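Local coordinates for protein amidohydrolase (Brucella melitensis biovar Abortus, PDB 4F0L) that binds a metal ion in an amidohydrolase-family TIM barrel and probably acts as a hydrolytic deaminase, at residues Tyr168-Phe173 / Ala220-Glu225. Numbering follows the deposited sequence.
Sequences YAHSGF and AVTPDE
The methyl of Ala-220 packs on the ring of Tyr-168 in the tight part of this contact: Ala-220 CB sits over the ring centre, 3.8 Å from the centroid and almost on the normal, which identifies a CH-pi contact. The carbonyl beside it accepts twice: Ala-169 N donates to Ala-220 O at 3.0 Å, and His-170 N adds a weak bond to the same oxygen. Tyr-168 also meets the ring of His-216, and its side chain lies about 10 Å from the bound iron.

The partly exposed side is more open and mainly polar, though Thr-222 CG2 still lies against the imidazole. His-170 NE2 donates to the syn lone pair of Glu-225 OE2 at 2.7 Å, nearly straight (168°), with ring and carboxylate 13° from coplanar. His-170 ND1 bonds to Ala-176 O; oxygens at both nitrogens fix the ring's rotation, consistent with a doubly protonated, positively charged imidazole. Glu-225 OE1 takes Thr-222 N at 2.8 Å from above the carboxylate plane, and Glu-225 N returns a 3.2 Å bond to Thr-222 OG1. These reciprocal bonds define a capping box at the start of helix 223-229, tied by His-170 to the loop after barrel strand 160-167.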
loop_
_atom_site.group_PDB
_atom_site.type_symbol
_atom_site.label_atom_id
_atom_site.label_comp_id
_atom_site.label_asym_id
_atom_site.label_seq_id
_atom_site.Cartn_x
_atom_site.Cartn_y
_atom_site.Cartn_z
ATOM N N TYR B 168 24.791 -6.185 -20.630
ATOM C CA TYR B 168 25.150 -7.080 -19.514
ATOM C C TYR B 168 26.196 -8.077 -20.005
ATOM O O TYR B 168 25.969 -8.783 -20.978
ATOM C CB TYR B 168 23.897 -7.846 -19.094
ATOM C CG TYR B 168 23.909 -8.544 -17.746
ATOM C CD1 TYR B 168 24.861 -9.497 -17.413
ATOM C CD2 TYR B 168 22.914 -8.282 -16.826
ATOM C CE1 TYR B 168 24.842 -10.137 -16.178
ATOM C CE2 TYR B 168 22.894 -8.913 -15.608
ATOM C CZ TYR B 168 23.861 -9.823 -15.299
ATOM O OH TYR B 168 23.781 -10.433 -14.079
ATOM N N ALA B 169 27.342 -8.138 -19.340
ATOM C CA ALA B 169 28.426 -9.026 -19.786
ATOM C C ALA B 169 29.165 -9.792 -18.674
ATOM O O ALA B 169 29.944 -10.670 -18.983
ATOM C CB ALA B 169 29.431 -8.224 -20.602
ATOM N N HIS B 170 28.935 -9.454 -17.405
ATOM C CA HIS B 170 29.736 -9.979 -16.293
ATOM C C HIS B 170 28.938 -10.219 -15.045
ATOM O O HIS B 170 27.871 -9.613 -14.830
ATOM C CB HIS B 170 30.870 -9.007 -16.008
ATOM C CG HIS B 170 31.693 -8.723 -17.218
ATOM N ND1 HIS B 170 32.580 -9.601 -17.702
ATOM C CD2 HIS B 170 31.670 -7.661 -18.102
ATOM C CE1 HIS B 170 33.128 -9.117 -18.799
ATOM N NE2 HIS B 170 32.560 -7.931 -19.059
ATOM N N SER B 171 29.437 -11.135 -14.229
ATOM C CA SER B 171 28.759 -11.537 -13.018
ATOM C C SER B 171 29.359 -10.891 -11.762
ATOM O O SER B 171 28.952 -11.225 -10.674
ATOM C CB SER B 171 28.819 -13.057 -12.874
ATOM O OG SER B 171 30.171 -13.461 -12.671
ATOM N N GLY B 172 30.312 -9.979 -11.908
ATOM C CA GLY B 172 30.904 -9.327 -10.734
ATOM C C GLY B 172 31.898 -8.236 -11.054
ATOM O O GLY B 172 32.398 -8.193 -12.182
ATOM N N PHE B 173 32.223 -7.388 -10.053
ATOM C CA PHE B 173 33.207 -6.296 -10.214
ATOM C C PHE B 173 34.502 -6.833 -10.810
ATOM O O PHE B 173 34.884 -7.982 -10.554
ATOM C CB PHE B 173 33.505 -5.556 -8.869
ATOM C CG PHE B 173 32.400 -4.645 -8.435
ATOM C CD1 PHE B 173 32.207 -3.419 -9.051
ATOM C CD2 PHE B 173 31.514 -5.044 -7.462
ATOM C CE1 PHE B 173 31.158 -2.596 -8.680
ATOM C CE2 PHE B 173 30.472 -4.225 -7.081
ATOM C CZ PHE B 173 30.286 -3.003 -7.694
ATOM N N ALA B 220 27.998 -5.667 -13.669
ATOM C CA ALA B 220 27.684 -6.422 -14.863
ATOM C C ALA B 220 28.438 -5.883 -16.071
ATOM O O ALA B 220 28.436 -6.511 -17.125
ATOM C CB ALA B 220 26.182 -6.464 -15.102
ATOM N N VAL B 221 29.114 -4.752 -15.906
ATOM C CA VAL B 221 29.735 -4.058 -17.024
ATOM C C VAL B 221 31.093 -3.566 -16.568
ATOM O O VAL B 221 31.222 -3.115 -15.424
ATOM C CB VAL B 221 28.847 -2.868 -17.471
ATOM C CG1 VAL B 221 29.422 -2.203 -18.709
ATOM C CG2 VAL B 221 27.402 -3.301 -17.764
ATOM N N THR B 222 32.111 -3.667 -17.428
ATOM C CA THR B 222 33.425 -3.083 -17.140
ATOM C C THR B 222 33.428 -1.584 -17.501
ATOM O O THR B 222 32.577 -1.135 -18.269
ATOM C CB THR B 222 34.587 -3.745 -17.936
ATOM O OG1 THR B 222 34.499 -3.381 -19.308
ATOM C CG2 THR B 222 34.570 -5.268 -17.841
ATOM N N PRO B 223 34.405 -0.817 -16.966
ATOM C CA PRO B 223 34.527 0.600 -17.352
ATOM C C PRO B 223 34.641 0.856 -18.861
ATOM O O PRO B 223 34.000 1.761 -19.373
ATOM C CB PRO B 223 35.781 1.067 -16.599
ATOM C CG PRO B 223 35.779 0.210 -15.373
ATOM C CD PRO B 223 35.326 -1.154 -15.862
ATOM N N ASP B 224 35.414 0.043 -19.574
ATOM C CA ASP B 224 35.545 0.191 -21.031
ATOM C C ASP B 224 34.230 -0.084 -21.747
ATOM O O ASP B 224 33.865 0.615 -22.695
ATOM C CB ASP B 224 36.637 -0.758 -21.581
ATOM C CG ASP B 224 38.039 -0.366 -21.131
ATOM O OD1 ASP B 224 38.201 0.721 -20.544
ATOM O OD2 ASP B 224 39.004 -1.122 -21.396
ATOM N N GLU B 225 33.513 -1.111 -21.307
ATOM C CA GLU B 225 32.249 -1.444 -21.931
ATOM C C GLU B 225 31.237 -0.328 -21.662
ATOM O O GLU B 225 30.432 0.000 -22.516
ATOM C CB GLU B 225 31.715 -2.764 -21.410
ATOM C CG GLU B 225 32.553 -3.995 -21.769
ATOM C CD GLU B 225 32.263 -5.181 -20.851
ATOM O OE1 GLU B 225 31.525 -5.022 -19.829
ATOM O OE2 GLU B 225 32.788 -6.275 -21.131
#